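Local coordinates for Efb homologous protein (PDB 2NOJ) that probably binds complement C3 and so helps the bacterium escape complement attack, much like the C-terminal domain of Efb, at residues L35-R40 with Q67-L72. The protein carries 1 engineered substitution. Residues are numbered along the deposited sequence; the frame is centred on the assembly and turned at random.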
ATOM      1  N   LEU B  35      15.176  17.704 -13.804  1.00 32.10           N
ATOM      2  CA  LEU B  35      15.866  16.530 -14.316  1.00 32.74           C
ATOM      3  C   LEU B  35      14.905  15.652 -15.118  1.00 32.12           C
ATOM      4  O   LEU B  35      15.308  14.994 -16.096  1.00 30.14           O
ATOM      5  CB  LEU B  35      16.459  15.725 -13.167  1.00 32.82           C
ATOM      6  N   PHE B  36      13.642  15.631 -14.693  1.00 27.52           N
ATOM      7  CA  PHE B  36      12.630  14.834 -15.377  1.00 22.89           C
ATOM      8  C   PHE B  36      12.302  15.413 -16.755  1.00 24.64           C
ATOM      9  O   PHE B  36      12.112  14.672 -17.724  1.00 21.63           O
ATOM     10  CB  PHE B  36      11.359  14.755 -14.529  1.00 17.85           C
ATOM     11  CG  PHE B  36      10.215  14.070 -15.212  1.00 13.38           C
ATOM     12  CD1 PHE B  36      10.428  12.927 -15.992  1.00 11.45           C
ATOM     13  CD2 PHE B  36       8.917  14.527 -15.050  1.00 13.67           C
ATOM     14  CE1 PHE B  36       9.372  12.244 -16.589  1.00  7.82           C
ATOM     15  CE2 PHE B  36       7.844  13.848 -15.645  1.00 11.89           C
ATOM     16  CZ  PHE B  36       8.086  12.697 -16.420  1.00 10.66           C
ATOM     17  N   LYS B  37      12.235  16.740 -16.833  1.00 26.75           N
ATOM     18  CA  LYS B  37      11.936  17.402 -18.092  1.00 32.34           C
ATOM     19  C   LYS B  37      13.008  17.080 -19.119  1.00 36.09           C
ATOM     20  O   LYS B  37      12.715  16.849 -20.286  1.00 34.29           O
ATOM     21  CB  LYS B  37      11.843  18.914 -17.900  1.00 31.43           C
ATOM     22  CG  LYS B  37      10.654  19.376 -17.064  1.00 33.12           C
ATOM     23  CD  LYS B  37       9.801  20.402 -17.810  1.00 34.07           C
ATOM     24  CE  LYS B  37      10.524  21.716 -18.034  1.00 36.33           C
ATOM     25  NZ  LYS B  37       9.684  22.645 -18.849  1.00 41.46           N
ATOM     26  N   ARG B  38      14.254  17.048 -18.675  1.00 38.46           N
ATOM     27  CA  ARG B  38      15.353  16.760 -19.569  1.00 42.56           C
ATOM     28  C   ARG B  38      15.493  15.254 -19.869  1.00 44.70           C
ATOM     29  O   ARG B  38      15.508  14.842 -21.027  1.00 48.41           O
ATOM     30  CB  ARG B  38      16.641  17.312 -18.968  1.00 43.00           C
ATOM     31  N   THR B  39      15.572  14.444 -18.816  1.00 47.13           N
ATOM     32  CA  THR B  39      15.745  12.991 -18.914  1.00 44.83           C
ATOM     33  C   THR B  39      14.579  12.203 -19.523  1.00 41.06           C
ATOM     34  O   THR B  39      14.781  11.303 -20.337  1.00 40.35           O
ATOM     35  CB  THR B  39      16.030  12.407 -17.525  1.00 46.77           C
ATOM     36  OG1 THR B  39      16.995  13.227 -16.851  1.00 50.07           O
ATOM     37  CG2 THR B  39      16.560  10.999 -17.641  1.00 48.11           C
ATOM     38  N   ARG B  40      13.363  12.532 -19.106  1.00 39.56           N
ATOM     39  CA  ARG B  40      12.165  11.867 -19.597  1.00 36.05           C
ATOM     40  C   ARG B  40      12.213  10.349 -19.456  1.00 34.39           C
ATOM     41  O   ARG B  40      12.158   9.629 -20.450  1.00 32.45           O
ATOM     42  CB  ARG B  40      11.914  12.255 -21.062  1.00 39.23           C
ATOM     43  CG  ARG B  40      11.811  13.762 -21.275  1.00 44.04           C
ATOM     44  CD  ARG B  40      11.381  14.148 -22.697  1.00 48.66           C
ATOM     45  NE  ARG B  40      12.375  13.824 -23.724  1.00 54.02           N
ATOM     46  CZ  ARG B  40      12.396  12.682 -24.408  1.00 56.03           C
ATOM     47  NH1 ARG B  40      11.474  11.750 -24.178  1.00 56.43           N
ATOM     48  NH2 ARG B  40      13.331  12.476 -25.329  1.00 55.14           N
ATOM     49  N   GLN B  67       3.640  20.906 -10.656  1.00 22.66           N
ATOM     50  CA  GLN B  67       2.856  19.708 -10.959  1.00 22.91           C
ATOM     51  C   GLN B  67       2.511  19.720 -12.414  1.00 25.67           C
ATOM     52  O   GLN B  67       2.355  18.666 -13.028  1.00 27.25           O
ATOM     53  CB  GLN B  67       1.527  19.679 -10.205  1.00 24.09           C
ATOM     54  CG  GLN B  67       0.682  18.430 -10.505  1.00 22.36           C
ATOM     55  CD  GLN B  67       1.321  17.126  -9.953  1.00 23.69           C
ATOM     56  OE1 GLN B  67       1.499  16.974  -8.739  1.00 24.31           O
ATOM     57  NE2 GLN B  67       1.666  16.198 -10.844  1.00 20.17           N
ATOM     58  N   ARG B  68       2.367  20.936 -12.947  1.00 27.80           N
ATOM     59  CA  ARG B  68       1.991  21.158 -14.337  1.00 28.10           C
ATOM     60  C   ARG B  68       3.085  20.659 -15.284  1.00 27.53           C
ATOM     61  O   ARG B  68       2.809  19.974 -16.274  1.00 26.00           O
ATOM     62  CB  ARG B  68       1.718  22.649 -14.559  1.00 30.38           C
ATOM     63  CG  ARG B  68       0.883  22.966 -15.776  1.00 33.23           C
ATOM     64  CD  ARG B  68       1.381  24.210 -16.491  1.00 38.79           C
ATOM     65  NE  ARG B  68       0.561  24.487 -17.672  1.00 43.32           N
ATOM     66  CZ  ARG B  68       0.870  25.354 -18.630  1.00 44.47           C
ATOM     67  NH1 ARG B  68       1.998  26.065 -18.587  1.00 44.19           N
ATOM     68  NH2 ARG B  68       0.036  25.505 -19.643  1.00 47.95           N
ATOM     69  N   GLN B  69       4.331  20.991 -14.978  1.00 27.80           N
ATOM     70  CA  GLN B  69       5.421  20.546 -15.821  1.00 27.56           C
ATOM     71  C   GLN B  69       5.430  19.008 -15.896  1.00 27.75           C
ATOM     72  O   GLN B  69       5.687  18.428 -16.961  1.00 28.63           O
ATOM     73  CB  GLN B  69       6.737  21.112 -15.287  1.00 31.46           C
ATOM     74  CG  GLN B  69       6.790  22.640 -15.304  1.00 39.82           C
ATOM     75  CD  GLN B  69       6.608  23.218 -16.687  1.00 44.62           C
ATOM     76  OE1 GLN B  69       6.442  22.479 -17.679  1.00 49.20           O
ATOM     77  NE2 GLN B  69       6.638  24.546 -16.770  1.00 48.74           N
ATOM     78  N   ILE B  70       5.112  18.358 -14.776  1.00 25.40           N
ATOM     79  CA  ILE B  70       5.060  16.901 -14.694  1.00 23.42           C
ATOM     80  C   ILE B  70       4.048  16.405 -15.719  1.00 24.63           C
ATOM     81  O   ILE B  70       4.369  15.646 -16.635  1.00 25.39           O
ATOM     82  CB  ILE B  70       4.545  16.425 -13.309  1.00 23.34           C
ATOM     83  CG1 ILE B  70       5.504  16.827 -12.194  1.00 24.42           C
ATOM     84  CG2 ILE B  70       4.305  14.929 -13.324  1.00 22.03           C
ATOM     85  CD1 ILE B  70       6.785  16.069 -12.172  1.00 26.53           C
ATOM     86  N   ASP B  71       2.814  16.845 -15.538  1.00 25.50           N
ATOM     87  CA  ASP B  71       1.713  16.454 -16.402  1.00 28.34           C
ATOM     88  C   ASP B  71       1.983  16.716 -17.880  1.00 26.87           C
ATOM     89  O   ASP B  71       1.533  15.954 -18.726  1.00 26.67           O
ATOM     90  CB  ASP B  71       0.423  17.188 -15.973  1.00 29.65           C
ATOM     91  CG  ASP B  71      -0.133  16.694 -14.616  1.00 34.88           C
ATOM     92  OD1 ASP B  71       0.658  16.358 -13.701  1.00 34.93           O
ATOM     93  OD2 ASP B  71      -1.377  16.653 -14.452  1.00 38.20           O
ATOM     94  N   LEU B  72       2.708  17.790 -18.190  1.00 27.65           N
ATOM     95  CA  LEU B  72       2.990  18.135 -19.582  1.00 29.57           C
ATOM     96  C   LEU B  72       3.956  17.187 -20.260  1.00 28.98           C
ATOM     97  O   LEU B  72       3.903  16.989 -21.479  1.00 29.38           O
ATOM     98  CB  LEU B  72       3.528  19.566 -19.694  1.00 30.28           C
ATOM     99  CG  LEU B  72       2.459  20.660 -19.584  1.00 32.25           C
ATOM    100  CD1 LEU B  72       3.101  22.033 -19.720  1.00 31.99           C
ATOM    101  CD2 LEU B  72       1.418  20.445 -20.669  1.00 32.40           C
TER
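Phe36 and Ile70 meet on the buried side, Phe36 CD2 lying 3.9 Å from Ile70 CD1. The ring is carried across by its first torsion, with CG anti to the backbone N (chi1 174°), and the side chain of Ile70 comes in at about a right angle to that of Phe36, its CD1 methyl set obliquely to the ring. Toward solvent the pairing turns polar: Lys37 NZ donates a weak hydrogen bond to Gln69 OE1 at 3.5 Å, while Lys37 CD packs against Gln69 CB. Bends at chi2 and chi3 of the lysine bring its amine to the amide. Here helix 24-39 packs against helix 61-76 in a three-helix bundle, the compact fold of the Efb C-terminal family, with helix 42-54 as the third member. That helix supplies His45, whose ring meets that of Phe36, and Ala48, which touches Ile70; Val33 of helix 24-39 packs against Gln69 and Ile70. Farther out, Gln67 NE2 donates to Asp71 OD1 at 3.0 Å, the oxygen lying close to the amide plane, and also bonds Gln49 OE1. At the end of helix 24-39, Leu35 O accepts from Thr39 N and, at 2.6 Å, from Thr39 OG1, from opposite faces of its carbonyl plane.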